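Local coordinates for putative uncharacterized protein (Chlamydia trachomatis, PDB 3K29) that is a YscO homolog that probably serves as a coiled-coil chaperone of the type III secretion apparatus and can bind copies of itself, at residues N51-M54 with Q55-Q59; R61-L64 with D65-T68; E122-T125 with R126-E130. One frame throughout, in Å; residues are numbered along the deposited sequence.

Contact 1 (N51-M54 with Q55-Q59); sequences NHYM and QKIRQ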
ATOM      1  N   ASN A  51     -32.440  -4.821  14.062  1.00 14.12           N
ATOM      2  CA  ASN A  51     -33.509  -3.914  14.462  0.50 15.07           C
ATOM      3  C   ASN A  51     -34.875  -4.577  14.439  1.00 14.87           C
ATOM      4  O   ASN A  51     -35.697  -4.336  15.310  1.00 14.46           O
ATOM      5  CB  ASN A  51     -33.434  -2.607  13.657  0.50 13.95           C
ATOM      6  CG  ASN A  51     -32.247  -1.761  14.091  0.50 13.83           C
ATOM      7  OD1 ASN A  51     -31.961  -1.662  15.284  0.50 16.27           O
ATOM      8  ND2 ASN A  51     -31.538  -1.180  13.140  0.50 15.92           N
ATOM      9  N   HIS A  52     -35.093  -5.431  13.448  1.00 15.39           N
ATOM     10  CA  HIS A  52     -36.328  -6.151  13.338  1.00 15.53           C
ATOM     11  C   HIS A  52     -36.496  -7.019  14.581  1.00 14.63           C
ATOM     12  O   HIS A  52     -37.610  -7.184  15.128  1.00 14.30           O
ATOM     13  CB  HIS A  52     -36.319  -6.937  11.979  1.00 17.63           C
ATOM     14  CG  HIS A  52     -37.540  -7.773  11.751  1.00 20.92           C
ATOM     15  ND1 HIS A  52     -38.818  -7.311  11.993  1.00 25.73           N
ATOM     16  CD2 HIS A  52     -37.686  -9.035  11.288  1.00 25.26           C
ATOM     17  CE1 HIS A  52     -39.698  -8.253  11.702  1.00 24.51           C
ATOM     18  NE2 HIS A  52     -39.034  -9.309  11.262  1.00 27.64           N
ATOM     19  N   TYR A  53     -35.373  -7.545  15.080  1.00 15.03           N
ATOM     20  CA  TYR A  53     -35.390  -8.492  16.219  1.00 14.88           C
ATOM     21  C   TYR A  53     -35.762  -7.698  17.451  1.00 14.52           C
ATOM     22  O   TYR A  53     -36.644  -8.063  18.237  1.00 14.10           O
ATOM     23  CB  TYR A  53     -33.990  -9.109  16.340  1.00 14.41           C
ATOM     24  CG  TYR A  53     -33.770 -10.168  17.382  1.00 16.03           C
ATOM     25  CD1 TYR A  53     -34.581 -11.301  17.465  1.00 17.72           C
ATOM     26  CD2 TYR A  53     -32.656 -10.104  18.197  1.00 17.56           C
ATOM     27  CE1 TYR A  53     -34.309 -12.305  18.411  1.00 20.65           C
ATOM     28  CE2 TYR A  53     -32.383 -11.061  19.146  1.00 19.41           C
ATOM     29  CZ  TYR A  53     -33.218 -12.152  19.259  1.00 20.61           C
ATOM     30  OH  TYR A  53     -32.909 -13.082  20.212  1.00 19.94           O
HETATM   31  N   MSE A  54     -35.091  -6.572  17.590  1.00 15.65           N
HETATM   32  CA  MSE A  54     -35.359  -5.653  18.699  0.50 16.05           C
HETATM   33  C   MSE A  54     -36.825  -5.198  18.715  1.00 14.94           C
HETATM   34  O   MSE A  54     -37.470  -5.231  19.740  1.00 14.41           O
HETATM   35  CB  MSE A  54     -34.348  -4.497  18.673  0.50 16.14           C
HETATM   36  CG  MSE A  54     -32.925  -4.981  18.926  0.50 18.87           C
HETATM   37 SE   MSE A  54     -31.466  -3.702  19.309  0.30 24.54          SE
HETATM   38  CE  MSE A  54     -31.511  -3.814  21.259  0.50 22.50           C
ATOM     39  N   GLN A  55     -37.358  -4.789  17.566  1.00 16.45           N
ATOM     40  CA  GLN A  55     -38.796  -4.411  17.472  1.00 17.10           C
ATOM     41  C   GLN A  55     -39.709  -5.523  17.955  1.00 17.04           C
ATOM     42  O   GLN A  55     -40.651  -5.244  18.679  1.00 14.35           O
ATOM     43  CB  GLN A  55     -39.222  -4.138  16.025  1.00 19.30           C
ATOM     44  CG  GLN A  55     -38.829  -2.780  15.470  1.00 23.48           C
ATOM     45  CD  GLN A  55     -38.923  -2.680  13.896  1.00 31.44           C
ATOM     46  OE1 GLN A  55     -38.249  -1.841  13.307  1.00 34.18           O
ATOM     47  NE2 GLN A  55     -39.753  -3.527  13.240  1.00 30.76           N
ATOM     48  N   LYS A  56     -39.457  -6.781  17.520  1.00 15.70           N
ATOM     49  CA  LYS A  56     -40.263  -7.938  17.946  1.00 16.71           C
ATOM     50  C   LYS A  56     -40.172  -8.143  19.466  1.00 15.27           C
ATOM     51  O   LYS A  56     -41.173  -8.415  20.132  1.00 16.42           O
ATOM     52  CB  LYS A  56     -39.803  -9.267  17.254  1.00 16.74           C
ATOM     53  CG  LYS A  56     -39.899  -9.312  15.659  1.00 21.38           C
ATOM     54  CD  LYS A  56     -41.101  -8.560  15.157  1.00 26.39           C
ATOM     55  CE  LYS A  56     -42.318  -9.474  15.081  1.00 31.63           C
ATOM     56  NZ  LYS A  56     -43.559  -8.672  15.092  1.00 33.59           N
ATOM     57  N   ILE A  57     -38.966  -8.060  20.010  1.00 14.32           N
ATOM     58  CA  ILE A  57     -38.800  -8.274  21.456  1.00 14.51           C
ATOM     59  C   ILE A  57     -39.589  -7.195  22.219  1.00 14.78           C
ATOM     60  O   ILE A  57     -40.281  -7.489  23.214  1.00 16.17           O
ATOM     61  CB  ILE A  57     -37.309  -8.208  21.775  1.00 13.42           C
ATOM     62  CG1 ILE A  57     -36.608  -9.434  21.151  1.00 15.68           C
ATOM     63  CG2 ILE A  57     -37.004  -8.249  23.321  1.00 15.43           C
ATOM     64  CD1 ILE A  57     -35.086  -9.213  21.054  1.00 12.76           C
ATOM     65  N   ARG A  58     -39.481  -5.949  21.759  1.00 14.03           N
ATOM     66  CA  ARG A  58     -40.143  -4.808  22.455  1.00 13.88           C
ATOM     67  C   ARG A  58     -41.616  -4.940  22.318  1.00 13.59           C
ATOM     68  O   ARG A  58     -42.337  -4.659  23.248  1.00 12.86           O
ATOM     69  CB  ARG A  58     -39.683  -3.456  21.906  1.00 13.80           C
ATOM     70  CG  ARG A  58     -38.348  -3.001  22.415  1.00 16.00           C
ATOM     71  CD  ARG A  58     -37.815  -1.669  21.738  1.00 25.98           C
ATOM     72  NE  ARG A  58     -36.367  -1.506  21.961  1.00 24.60           N
ATOM     73  CZ  ARG A  58     -35.867  -1.221  23.169  1.00 24.01           C
ATOM     74  NH1 ARG A  58     -36.706  -1.059  24.188  1.00 22.84           N
ATOM     75  NH2 ARG A  58     -34.556  -1.140  23.364  1.00 22.32           N
ATOM     76  N   GLN A  59     -42.086  -5.426  21.165  1.00 13.81           N
ATOM     77  CA  GLN A  59     -43.520  -5.580  20.969  1.00 14.16           C
ATOM     78  C   GLN A  59     -44.041  -6.626  21.956  1.00 14.67           C
ATOM     79  O   GLN A  59     -45.113  -6.468  22.523  1.00 11.92           O
ATOM     80  CB  GLN A  59     -43.822  -6.011  19.499  1.00 14.87           C
ATOM     81  CG  GLN A  59     -43.795  -4.854  18.457  1.00 16.20           C
ATOM     82  CD  GLN A  59     -43.458  -5.346  16.986  1.00 22.51           C
ATOM     83  OE1 GLN A  59     -43.593  -6.540  16.648  1.00 22.24           O
ATOM     84  NE2 GLN A  59     -43.013  -4.423  16.149  1.00 18.04           N
TER
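Tyr-53 and Ile-57 meet one turn apart on helix 8-66, the first arm of a two-helix antiparallel hairpin, and their stretch is held by an unbroken run of alpha-helical i to i+4 hydrogen bonds. The four carbonyls of 51-54 are all satisfied by backbone amides. Gln-55 N reaches Asn-51 O at 2.8 Å with an N-H...O angle of 170°. Lys-56 N, Ile-57 N and Arg-58 N then bond to His-52 O, Tyr-53 O and Met-54 O, each within 3.0 Å.

Among the side chains, Lys-56 NZ is the clear donor: it donates a hydrogen bond to Gln-59 OE1 at 2.6 Å, in the plane of that amide carbonyl. With CG beside its own backbone N (chi1 -61°) and bends at chi2 and chi3, the lysine chain runs alongside His-52, pointing the same way. Its CD lies 3.7 Å from His-52 CE1, while CG sits over the rim of one ring face. The amide of Gln-55 approaches the edge of the same imidazole, the two planes nearly perpendicular.

Tyr-53 faces the second arm, where its side chain touches Ile-80, Val-83, Ala-84 and Leu-87. On one face of its ring, Ile-57 makes a CH-pi contact: CD1 stands 3.7 Å from the ring centroid and only 9° off the normal.

Contact 2 (R61-L64 with D65-T68); sequences REQL and DDGT
The C-terminal end of helix 8-66, where the first arm of the hairpin gives way to the turn into helix 70-160, is built by Leu-64, Gly-67 and Thr-68 together with the last regular turn before them. Asp-65 N bonds to Arg-61 O and Asp-66 N to Glu-62 O, both 3.0 Å long. Gly-67 N donates to Leu-64 O, three residues back, at 3.1 Å; the C=O...N angle is 110° and the donor stands well above the carbonyl plane, not on a lone pair. Gly-67 is also where the backbone leaves helical geometry: its phi is +90°, and at its backbone angles a side chain would be jammed against the carbonyl oxygen of Asp-66.

This change of direction brings Thr-68 back over the final turn. Its CG2 lies 3.9 Å from Leu-64 CD2, the two side chains meeting at a slant, and Thr-68 CB rests 3.7 Å from Gln-63 O. Both Leu-64 and Thr-68 also touch Ile-73 of helix 70-160, so this small apolar cluster joins the two arms across the turn.

On the polar side, Asp-65 and Asp-66 have carboxylates folded back toward the preceding turn. Negative charge near the C-terminal end would be expected to interact unfavourably with the helix dipole, although Arg-61 probably offsets part of it through space, its NE being 4.7 Å from Asp-65 OD2. Asp-66 OD2 ends 4.0 Å from Gln-63 NE2, the carboxylate and amide planes turned 70° apart.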
ATOM      1  N   ARG A  61     -42.606  -7.460  24.847  1.00 14.24           N
ATOM      2  CA  ARG A  61     -42.414  -6.860  26.175  1.00 18.06           C
ATOM      3  C   ARG A  61     -43.594  -5.917  26.549  1.00 16.44           C
ATOM      4  O   ARG A  61     -44.119  -5.942  27.685  1.00 18.36           O
ATOM      5  CB  ARG A  61     -41.060  -6.154  26.202  1.00 17.10           C
ATOM      6  CG  ARG A  61     -40.287  -6.545  27.401  1.00 23.50           C
ATOM      7  CD  ARG A  61     -40.245  -5.379  28.409  1.00 26.76           C
ATOM      8  NE  ARG A  61     -39.577  -4.246  27.758  1.00 26.51           N
ATOM      9  CZ  ARG A  61     -38.270  -3.971  27.812  1.00 31.37           C
ATOM     10  NH1 ARG A  61     -37.422  -4.704  28.558  1.00 30.15           N
ATOM     11  NH2 ARG A  61     -37.811  -2.900  27.155  1.00 32.70           N
ATOM     12  N   GLU A  62     -44.062  -5.141  25.575  1.00 16.75           N
ATOM     13  CA  GLU A  62     -45.280  -4.315  25.758  1.00 17.03           C
ATOM     14  C   GLU A  62     -46.521  -5.144  26.015  1.00 16.82           C
ATOM     15  O   GLU A  62     -47.378  -4.787  26.848  1.00 14.45           O
ATOM     16  CB  GLU A  62     -45.518  -3.416  24.539  1.00 18.00           C
ATOM     17  CG  GLU A  62     -44.430  -2.400  24.366  1.00 22.37           C
ATOM     18  CD  GLU A  62     -44.325  -1.839  22.934  1.00 29.55           C
ATOM     19  OE1 GLU A  62     -44.930  -2.410  21.980  1.00 34.12           O
ATOM     20  OE2 GLU A  62     -43.612  -0.822  22.774  1.00 32.05           O
ATOM     21  N   GLN A  63     -46.638  -6.276  25.316  1.00 16.65           N
ATOM     22  CA  GLN A  63     -47.805  -7.140  25.524  1.00 17.45           C
ATOM     23  C   GLN A  63     -47.750  -7.736  26.919  1.00 15.26           C
ATOM     24  O   GLN A  63     -48.762  -7.830  27.587  1.00 14.95           O
ATOM     25  CB  GLN A  63     -47.924  -8.246  24.436  1.00 18.23           C
ATOM     26  CG  GLN A  63     -48.163  -7.598  23.041  1.00 23.48           C
ATOM     27  CD  GLN A  63     -49.479  -6.796  23.066  1.00 31.00           C
ATOM     28  OE1 GLN A  63     -50.531  -7.351  23.438  1.00 32.70           O
ATOM     29  NE2 GLN A  63     -49.432  -5.489  22.693  1.00 29.75           N
ATOM     30  N   LEU A  64     -46.556  -8.120  27.346  1.00 15.35           N
ATOM     31  CA  LEU A  64     -46.358  -8.686  28.688  1.00 15.14           C
ATOM     32  C   LEU A  64     -46.777  -7.656  29.753  1.00 15.89           C
ATOM     33  O   LEU A  64     -47.504  -7.994  30.702  1.00 14.01           O
ATOM     34  CB  LEU A  64     -44.896  -9.074  28.863  1.00 15.16           C
ATOM     35  CG  LEU A  64     -44.439 -10.283  28.012  1.00 13.77           C
ATOM     36  CD1 LEU A  64     -42.940 -10.438  28.140  1.00 10.81           C
ATOM     37  CD2 LEU A  64     -45.247 -11.537  28.504  1.00 13.96           C
ATOM     38  N   ASP A  65     -46.366  -6.404  29.549  1.00 16.75           N
ATOM     39  CA  ASP A  65     -46.687  -5.313  30.512  1.00 18.41           C
ATOM     40  C   ASP A  65     -48.186  -5.083  30.568  1.00 18.31           C
ATOM     41  O   ASP A  65     -48.722  -4.859  31.645  1.00 18.62           O
ATOM     42  CB  ASP A  65     -45.970  -3.987  30.176  1.00 18.00           C
ATOM     43  CG  ASP A  65     -44.441  -4.091  30.206  1.00 24.02           C
ATOM     44  OD1 ASP A  65     -43.874  -5.107  30.735  1.00 30.52           O
ATOM     45  OD2 ASP A  65     -43.783  -3.176  29.622  1.00 27.37           O
ATOM     46  N   ASP A  66     -48.852  -5.162  29.408  1.00 18.29           N
ATOM     47  CA  ASP A  66     -50.318  -5.024  29.303  1.00 19.56           C
ATOM     48  C   ASP A  66     -51.086  -6.196  29.879  1.00 20.03           C
ATOM     49  O   ASP A  66     -52.258  -6.064  30.132  1.00 21.20           O
ATOM     50  CB  ASP A  66     -50.751  -4.890  27.833  1.00 20.28           C
ATOM     51  CG  ASP A  66     -50.500  -3.506  27.260  1.00 21.00           C
ATOM     52  OD1 ASP A  66     -50.535  -2.542  28.028  1.00 23.90           O
ATOM     53  OD2 ASP A  66     -50.218  -3.372  26.050  1.00 23.87           O
ATOM     54  N   GLY A  67     -50.462  -7.361  30.047  1.00 21.30           N
ATOM     55  CA  GLY A  67     -51.248  -8.568  30.365  1.00 21.38           C
ATOM     56  C   GLY A  67     -51.661  -9.262  29.065  1.00 23.17           C
ATOM     57  O   GLY A  67     -52.259  -8.675  28.150  1.00 23.27           O
ATOM     58  N   THR A  68     -51.333 -10.541  28.963  1.00 23.14           N
ATOM     59  CA  THR A  68     -51.523 -11.245  27.726  1.00 21.75           C
ATOM     60  C   THR A  68     -52.014 -12.660  28.081  1.00 20.82           C
ATOM     61  O   THR A  68     -52.585 -12.863  29.163  1.00 19.27           O
ATOM     62  CB  THR A  68     -50.226 -11.126  26.877  1.00 23.17           C
ATOM     63  OG1 THR A  68     -50.462 -11.580  25.536  1.00 25.64           O
ATOM     64  CG2 THR A  68     -49.033 -11.826  27.549  1.00 21.68           C
TER

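Contact 3 (E122-T125 with R126-E130); sequences EEKT and RLHKE
Arg-126 and Glu-123 lie side by side and point the same way, their guanidinium and carboxylate planes turned 46° apart. The salt bridge runs mainly through Arg-126 NE, which donates to Glu-123 OE2 at 2.8 Å; the oxygen sits only 5° out of the guanidinium plane, yet is itself met from above the carboxylate. A second bond, Arg-126 NH2 to Glu-123 OE1, is weak at 3.4 Å. Glu-123 gets there by setting CG anti to its backbone N (chi1 -178°) and bending at chi2.

Beyond it, Arg-126 NH1 donates to Glu-130 OE1 at 3.1 Å, so one guanidinium bridges two carboxylates in a salt-bridge network spaced i-3 and i+4. That spacing suits an alpha-helix, here helix 70-160, the second arm of the antiparallel hairpin. Facing the first arm instead, Glu-122 touches Leu-11 and Lys-15, and Lys-129 forms a salt bridge with Glu-8.

His-128 lies alongside Lys-124, with NE2 3.7 Å from Lys-124 CG. One face of its imidazole covers Lys-124 O, which stands over the ring centre 3.4 Å from the plane and also accepts the backbone bond from His-128 N.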
ATOM      1  N   GLU A 122      16.716   2.141  -5.254  1.00 25.00           N
ATOM      2  CA  GLU A 122      16.922   3.194  -6.234  1.00 25.81           C
ATOM      3  C   GLU A 122      17.915   4.220  -5.675  1.00 25.91           C
ATOM      4  O   GLU A 122      18.819   4.696  -6.387  1.00 25.08           O
ATOM      5  CB  GLU A 122      15.580   3.856  -6.598  1.00 26.16           C
ATOM      6  CG  GLU A 122      15.666   4.932  -7.721  1.00 28.50           C
ATOM      7  CD  GLU A 122      16.188   6.300  -7.259  1.00 32.71           C
ATOM      8  OE1 GLU A 122      15.969   6.709  -6.086  1.00 34.39           O
ATOM      9  OE2 GLU A 122      16.837   6.980  -8.098  1.00 37.48           O
ATOM     10  N   GLU A 123      17.750   4.563  -4.399  1.00 25.56           N
ATOM     11  CA  GLU A 123      18.643   5.522  -3.796  1.00 25.52           C
ATOM     12  C   GLU A 123      20.084   5.010  -3.658  1.00 24.80           C
ATOM     13  O   GLU A 123      21.024   5.778  -3.823  1.00 25.17           O
ATOM     14  CB  GLU A 123      18.108   5.986  -2.446  1.00 26.05           C
ATOM     15  CG  GLU A 123      18.998   7.025  -1.809  1.00 29.19           C
ATOM     16  CD  GLU A 123      18.866   8.402  -2.467  1.00 32.12           C
ATOM     17  OE1 GLU A 123      19.248   9.379  -1.806  1.00 33.69           O
ATOM     18  OE2 GLU A 123      18.369   8.521  -3.621  1.00 34.31           O
ATOM     19  N   LYS A 124      20.265   3.735  -3.336  1.00 24.32           N
ATOM     20  CA  LYS A 124      21.604   3.145  -3.371  1.00 23.54           C
ATOM     21  C   LYS A 124      22.269   3.349  -4.752  1.00 23.18           C
ATOM     22  O   LYS A 124      23.409   3.787  -4.819  1.00 22.14           O
ATOM     23  CB  LYS A 124      21.568   1.663  -2.989  1.00 24.29           C
ATOM     24  CG  LYS A 124      22.959   0.989  -2.812  1.00 24.26           C
ATOM     25  CD  LYS A 124      22.818  -0.415  -2.189  1.00 26.09           C
ATOM     26  CE  LYS A 124      22.671  -0.355  -0.657  1.00 26.69           C
ATOM     27  NZ  LYS A 124      21.621  -1.276  -0.118  1.00 28.07           N
ATOM     28  N   THR A 125      21.548   3.047  -5.837  1.00 23.07           N
ATOM     29  CA  THR A 125      22.063   3.265  -7.198  1.00 23.60           C
ATOM     30  C   THR A 125      22.292   4.742  -7.535  1.00 23.70           C
ATOM     31  O   THR A 125      23.313   5.058  -8.145  1.00 23.00           O
ATOM     32  CB  THR A 125      21.201   2.572  -8.290  1.00 23.60           C
ATOM     33  OG1 THR A 125      21.108   1.184  -7.967  1.00 24.45           O
ATOM     34  CG2 THR A 125      21.833   2.748  -9.737  1.00 22.45           C
ATOM     35  N   ARG A 126      21.369   5.622  -7.126  1.00 23.37           N
ATOM     36  CA  ARG A 126      21.533   7.054  -7.336  1.00 24.98           C
ATOM     37  C   ARG A 126      22.837   7.535  -6.647  1.00 24.97           C
ATOM     38  O   ARG A 126      23.632   8.274  -7.233  1.00 25.02           O
ATOM     39  CB  ARG A 126      20.295   7.825  -6.839  1.00 25.06           C
ATOM     40  CG  ARG A 126      20.204   9.281  -7.331  1.00 27.81           C
ATOM     41  CD  ARG A 126      19.562  10.211  -6.295  1.00 31.57           C
ATOM     42  NE  ARG A 126      20.251  10.128  -4.997  1.00 33.95           N
ATOM     43  CZ  ARG A 126      21.380  10.765  -4.685  1.00 33.94           C
ATOM     44  NH1 ARG A 126      21.974  11.569  -5.567  1.00 34.78           N
ATOM     45  NH2 ARG A 126      21.927  10.589  -3.488  1.00 32.56           N
ATOM     46  N   LEU A 127      23.069   7.077  -5.419  1.00 25.30           N
ATOM     47  CA  LEU A 127      24.263   7.452  -4.688  1.00 25.49           C
ATOM     48  C   LEU A 127      25.522   6.980  -5.420  1.00 25.69           C
ATOM     49  O   LEU A 127      26.539   7.698  -5.455  1.00 25.39           O
ATOM     50  CB  LEU A 127      24.239   6.913  -3.258  1.00 25.35           C
ATOM     51  CG  LEU A 127      25.260   7.622  -2.343  1.00 27.32           C
ATOM     52  CD1 LEU A 127      24.878   9.092  -2.071  1.00 27.20           C
ATOM     53  CD2 LEU A 127      25.463   6.873  -1.035  1.00 26.15           C
ATOM     54  N   HIS A 128      25.464   5.778  -5.995  1.00 25.62           N
ATOM     55  CA  HIS A 128      26.637   5.264  -6.722  1.00 26.18           C
ATOM     56  C   HIS A 128      26.909   6.018  -8.025  1.00 25.90           C
ATOM     57  O   HIS A 128      28.060   6.101  -8.448  1.00 26.76           O
ATOM     58  CB  HIS A 128      26.570   3.756  -6.990  1.00 25.98           C
ATOM     59  CG  HIS A 128      26.554   2.917  -5.756  1.00 27.13           C
ATOM     60  ND1 HIS A 128      26.943   3.394  -4.524  1.00 28.02           N
ATOM     61  CD2 HIS A 128      26.198   1.623  -5.565  1.00 28.20           C
ATOM     62  CE1 HIS A 128      26.819   2.436  -3.624  1.00 28.97           C
ATOM     63  NE2 HIS A 128      26.369   1.350  -4.228  1.00 29.57           N
ATOM     64  N   LYS A 129      25.851   6.523  -8.672  1.00 25.61           N
ATOM     65  CA  LYS A 129      25.975   7.410  -9.843  1.00 25.86           C
ATOM     66  C   LYS A 129      26.642   8.726  -9.467  1.00 26.42           C
ATOM     67  O   LYS A 129      27.487   9.264 -10.202  1.00 25.84           O
ATOM     68  CB  LYS A 129      24.603   7.695 -10.455  1.00 25.20           C
ATOM     69  CG  LYS A 129      24.590   8.926 -11.288  1.00 24.05           C
ATOM     70  CD  LYS A 129      23.679   8.761 -12.441  1.00 22.65           C
ATOM     71  CE  LYS A 129      23.782   9.959 -13.321  1.00 22.65           C
ATOM     72  NZ  LYS A 129      22.489  10.083 -14.007  1.00 20.70           N
ATOM     73  N   GLU A 130      26.230   9.252  -8.319  1.00 26.33           N
ATOM     74  CA  GLU A 130      26.817  10.439  -7.787  1.00 27.03           C
ATOM     75  C   GLU A 130      28.307  10.229  -7.535  1.00 26.89           C
ATOM     76  O   GLU A 130      29.126  11.065  -7.917  1.00 25.58           O
ATOM     77  CB  GLU A 130      26.119  10.814  -6.491  1.00 26.94           C
ATOM     78  CG  GLU A 130      26.274  12.240  -6.134  1.00 29.83           C
ATOM     79  CD  GLU A 130      25.388  12.598  -4.962  1.00 34.98           C
ATOM     80  OE1 GLU A 130      24.417  13.359  -5.184  1.00 37.23           O
ATOM     81  OE2 GLU A 130      25.646  12.094  -3.836  1.00 34.81           O
TER

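All three are surface contacts within single helical stretches, contact 2 taking in the adjoining turn, and none has a buried residue. Contacts 1 and 2 share helix 8-66, adjoin in sequence with centres 14 Å apart, and lie toward the hairpin turn. Contact 3 belongs to helix 70-160 on the opposite side of the chain's centre, its centre 67 Å from that of contact 1 and 79 Å from that of contact 2. Chemistry follows place: still within the helix, contact 1 combines an aromatic-aliphatic pair facing the partner arm with an amide-lysine bond; contact 2 replaces regular winding with a glycine exit and a small apolar cluster; contact 3 relies on paired charges. Each also touches the opposite arm.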